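Local coordinates for protein 401aa long hypothetical glucose-1-phosphate thymidylyltransferase (Sulfolobus tokodaii, PDB 2GGO) that serves as a bifunctional sugar-nucleotide enzyme in making UDP-N-acetylglucosamine and UDP-N-acetylgalactosamine, carrying a nucleotidyltransferase domain and a C-terminal hexapeptide-repeat domain, at residues K31-I34 with E35-E39; T281-V284 with E285-I289. All blocks are in the same frame, centred on the assembly; numbering follows the deposited sequence.

Interaction 1: residues K31-I34 with E35-E39; sequences KPLI and EYQIE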
# COMPACT_ATOMS: atom_id res chain seq x y z
N LYS A 31 3.63 -0.69 -10.85
CA LYS A 31 2.23 -1.11 -11.03
C LYS A 31 1.43 -1.11 -9.77
O LYS A 31 1.99 -1.27 -8.68
CB LYS A 31 2.09 -2.41 -11.88
CG LYS A 31 2.62 -3.67 -11.26
CD LYS A 31 2.96 -4.74 -12.31
CE LYS A 31 3.39 -6.04 -11.58
NZ LYS A 31 3.62 -7.24 -12.42
N PRO A 32 0.11 -0.88 -9.89
CA PRO A 32 -0.70 -0.80 -8.68
C PRO A 32 -0.75 -2.14 -7.91
O PRO A 32 -0.60 -3.22 -8.49
CB PRO A 32 -2.05 -0.36 -9.22
CG PRO A 32 -2.10 -0.91 -10.57
CD PRO A 32 -0.70 -0.70 -11.11
N LEU A 33 -0.93 -2.04 -6.60
CA LEU A 33 -1.14 -3.18 -5.76
C LEU A 33 -2.12 -4.21 -6.38
O LEU A 33 -1.81 -5.41 -6.41
CB LEU A 33 -1.68 -2.72 -4.40
CG LEU A 33 -1.98 -3.83 -3.38
CD1 LEU A 33 -0.79 -4.58 -2.98
CD2 LEU A 33 -2.59 -3.19 -2.18
N ILE A 34 -3.29 -3.77 -6.84
CA ILE A 34 -4.33 -4.69 -7.23
C ILE A 34 -3.92 -5.52 -8.45
O ILE A 34 -4.39 -6.63 -8.68
CB ILE A 34 -5.67 -3.97 -7.47
CG1 ILE A 34 -6.77 -5.05 -7.47
CG2 ILE A 34 -5.58 -3.10 -8.79
CD1 ILE A 34 -8.14 -4.58 -7.59
N GLU A 35 -3.00 -4.98 -9.22
CA GLU A 35 -2.46 -5.65 -10.37
C GLU A 35 -1.58 -6.84 -10.04
O GLU A 35 -1.51 -7.81 -10.81
CB GLU A 35 -1.71 -4.60 -11.15
CG GLU A 35 -1.01 -5.04 -12.36
CD GLU A 35 -1.28 -4.07 -13.53
OE1 GLU A 35 -2.33 -3.35 -13.45
OE2 GLU A 35 -0.45 -4.04 -14.52
N TYR A 36 -0.83 -6.73 -8.93
CA TYR A 36 -0.15 -7.87 -8.30
C TYR A 36 -1.15 -8.92 -7.76
O TYR A 36 -0.97 -10.09 -7.97
CB TYR A 36 0.76 -7.43 -7.13
CG TYR A 36 1.95 -6.61 -7.52
CD1 TYR A 36 1.91 -5.21 -7.50
CD2 TYR A 36 3.13 -7.22 -7.91
CE1 TYR A 36 3.02 -4.45 -7.87
CE2 TYR A 36 4.25 -6.48 -8.24
CZ TYR A 36 4.19 -5.10 -8.23
OH TYR A 36 5.31 -4.37 -8.61
N GLN A 37 -2.19 -8.52 -7.07
CA GLN A 37 -3.13 -9.50 -6.58
C GLN A 37 -3.72 -10.29 -7.74
O GLN A 37 -3.68 -11.50 -7.75
CB GLN A 37 -4.21 -8.83 -5.76
CG GLN A 37 -3.59 -8.02 -4.68
CD GLN A 37 -4.61 -7.40 -3.79
OE1 GLN A 37 -5.66 -6.92 -4.27
NE2 GLN A 37 -4.36 -7.43 -2.49
N ILE A 38 -4.25 -9.58 -8.73
CA ILE A 38 -4.89 -10.20 -9.89
C ILE A 38 -3.96 -11.15 -10.61
O ILE A 38 -4.35 -12.21 -11.06
CB ILE A 38 -5.38 -9.13 -10.86
CG1 ILE A 38 -6.63 -8.42 -10.29
CG2 ILE A 38 -5.56 -9.72 -12.27
CD1 ILE A 38 -6.86 -7.08 -11.02
N GLU A 39 -2.69 -10.78 -10.68
CA GLU A 39 -1.70 -11.54 -11.38
C GLU A 39 -1.28 -12.82 -10.61
O GLU A 39 -1.08 -13.86 -11.22
CB GLU A 39 -0.53 -10.64 -11.63
CG GLU A 39 0.46 -11.25 -12.52
CD GLU A 39 1.88 -10.76 -12.24
OE1 GLU A 39 2.06 -9.55 -11.90
OE2 GLU A 39 2.82 -11.61 -12.37
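K31 lays its aliphatic chain over one face of the Y36 ring and carries its ammonium on to E39, one helical turn beyond Y36. Its CG sits between the backbone N and the carbonyl carbon (chi1 67°), and from there the extended chain runs obliquely across the ring. CE makes the CH-pi contact, 3.7 Å from the centroid of the Y36 ring and displaced toward its rim. NZ lies further off-centre in a looser cation-pi contact and ends 2.8 Å from OE1 of E39. That salt bridge uses the syn side of the carboxylate, with NZ standing 26° out of its plane. Replacing K31 by an alanine would probably leave the E39 carboxylate without its cation and strip the methylene packing from that face of Y36. The L33 carbonyl oxygen lies at the edge of the same ring, in its plane, while the tyrosine hydroxyl is tied to the backbone oxygen of I28. E35 crosses the lysine at about a right angle, its CG 4.0 Å from CD of K31; its CB is also 3.8 Å from CG of P32.

Strand 31-32 here runs into helix 33-43, the helix of the beta-alpha-beta crossover joining parallel strands 2-6 and 48-53 of the nucleotidyltransferase sheet. I34 and I38 form an apolar strip on the side of the helix facing the sheet: I34 CG1 and I38 CD1 meet at 4.1 Å, with I34 touching V51 and I38 touching I49. Between their backbones, I38 N donates to I34 O in a nearly straight helical bond of 3.0 Å. Q37 sends NE2 to the carbonyl oxygens of L100 and Y97, whereas its OE1, 3.9 Å from CG1 of I34, is buried with no polar partner.

Interaction 2: residues T281-V284 with E285-I289; sequences TILV and EKNKI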
# COMPACT_ATOMS: atom_id res chain seq x y z
N THR A 281 15.51 5.00 -3.90
CA THR A 281 14.82 6.00 -4.67
C THR A 281 13.97 5.25 -5.67
O THR A 281 14.49 4.51 -6.46
CB THR A 281 15.81 6.90 -5.39
OG1 THR A 281 16.43 7.77 -4.41
CG2 THR A 281 15.06 7.78 -6.43
N ILE A 282 12.67 5.48 -5.64
CA ILE A 282 11.73 4.82 -6.53
C ILE A 282 10.96 5.86 -7.29
O ILE A 282 10.12 6.54 -6.74
CB ILE A 282 10.78 3.81 -5.71
CG1 ILE A 282 11.62 2.59 -5.23
CG2 ILE A 282 9.49 3.36 -6.49
CD1 ILE A 282 11.47 2.40 -3.71
N LEU A 283 11.25 6.04 -8.57
CA LEU A 283 10.46 7.01 -9.31
C LEU A 283 9.52 6.22 -10.16
O LEU A 283 10.01 5.56 -11.10
CB LEU A 283 11.35 7.85 -10.23
CG LEU A 283 12.54 8.39 -9.41
CD1 LEU A 283 13.71 8.88 -10.31
CD2 LEU A 283 12.03 9.48 -8.53
N VAL A 284 8.21 6.26 -9.90
CA VAL A 284 7.33 5.26 -10.53
C VAL A 284 7.17 5.37 -12.05
O VAL A 284 7.17 4.37 -12.75
CB VAL A 284 5.97 5.00 -9.85
CG1 VAL A 284 5.96 5.21 -8.36
CG2 VAL A 284 4.80 5.58 -10.57
N GLU A 285 7.08 6.59 -12.56
CA GLU A 285 6.83 6.81 -13.96
C GLU A 285 6.91 8.31 -14.29
O GLU A 285 6.24 9.11 -13.63
CB GLU A 285 5.41 6.34 -14.27
CG GLU A 285 4.90 6.71 -15.63
CD GLU A 285 3.46 6.27 -15.84
OE1 GLU A 285 2.79 5.83 -14.88
OE2 GLU A 285 2.99 6.39 -16.98
N LYS A 286 7.65 8.64 -15.34
CA LYS A 286 7.59 9.98 -15.90
C LYS A 286 7.89 11.10 -14.90
O LYS A 286 7.11 12.08 -14.77
CB LYS A 286 6.22 10.19 -16.53
CG LYS A 286 6.14 9.60 -17.91
CD LYS A 286 4.81 9.87 -18.52
CE LYS A 286 4.62 9.03 -19.78
NZ LYS A 286 3.14 9.00 -20.03
N ASN A 287 9.00 10.95 -14.18
CA ASN A 287 9.31 11.86 -13.10
C ASN A 287 10.39 12.76 -13.56
O ASN A 287 11.16 12.38 -14.41
CB ASN A 287 9.75 11.09 -11.87
CG ASN A 287 8.66 10.26 -11.29
OD1 ASN A 287 7.74 10.75 -10.66
ND2 ASN A 287 8.75 8.98 -11.50
N LYS A 288 10.38 14.00 -13.10
CA LYS A 288 11.50 14.89 -13.33
C LYS A 288 12.21 15.16 -12.01
O LYS A 288 11.55 15.53 -11.01
CB LYS A 288 11.11 16.17 -14.07
CG LYS A 288 12.37 17.12 -14.34
CD LYS A 288 12.41 17.68 -15.76
CE LYS A 288 13.73 18.30 -16.18
NZ LYS A 288 14.16 19.08 -15.05
N ILE A 289 13.50 14.86 -12.02
CA ILE A 289 14.46 15.08 -10.92
C ILE A 289 15.59 15.89 -11.56
O ILE A 289 16.36 15.33 -12.38
CB ILE A 289 14.99 13.74 -10.32
CG1 ILE A 289 13.87 12.84 -9.83
CG2 ILE A 289 15.96 14.00 -9.18
CD1 ILE A 289 13.03 13.31 -8.67
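L283 and I289 meet inside a corner of the left-handed parallel beta-helix, the prism-shaped fold built by hexapeptide repeats. Strand 281-283 lies on one face of the prism and strand 288-291 on another, and the chain bends between them through residues 284-287. CG of L283 and CG1 of I289 both lie beside the backbone N, opposite the carbonyl carbon, and the side chains then cross obliquely. Both methyls of L283 face the CG1-CD1 arm of I289: CD2 is 4.0 Å from CD1 of I289, and CD1 is 4.0 Å from CG1 of I289. I271 of the neighbouring coil touches both residues, while V295 packs against I289, so the pair belongs to the apolar filling of the prism.

N287 points into the bend, its CB 4.0 Å from CB of L283. Its own backbone N is held by OG of S269. K286, with phi 56° and psi 51°, adopts the left-handed backbone conformation that turns the chain here. E285 leaves the bend with an extended side chain, carrying its carboxylate away from the strand before it. V284 is less relaxed: its chi1 of -30° is well off a staggered position, and its CG2 comes to rest 3.8 Å from CB of E285.

In the fold
The two contacts belong to different halves of the enzyme: interaction 1 to the nucleotidyltransferase domain, interaction 2 to the beta-helix. Their centres are 20 Å apart and their nearest atoms about 6 Å, without touching. Helix 212-225 helps bridge the halves, with N219 and L223 packing on I282 beside the 281-289 corner. Interaction 1 is the one near the nucleotidyl transfer site: the Q37 side chain is about 6 Å from that of Y97, which probably binds N-acetyl-alpha-D-glucosamine 1-phosphate, and the L33 side chain about 11 Å from that of R13, which probably binds the nucleoside triphosphate. Interaction 2 lies away from these sites, in the beta-helix.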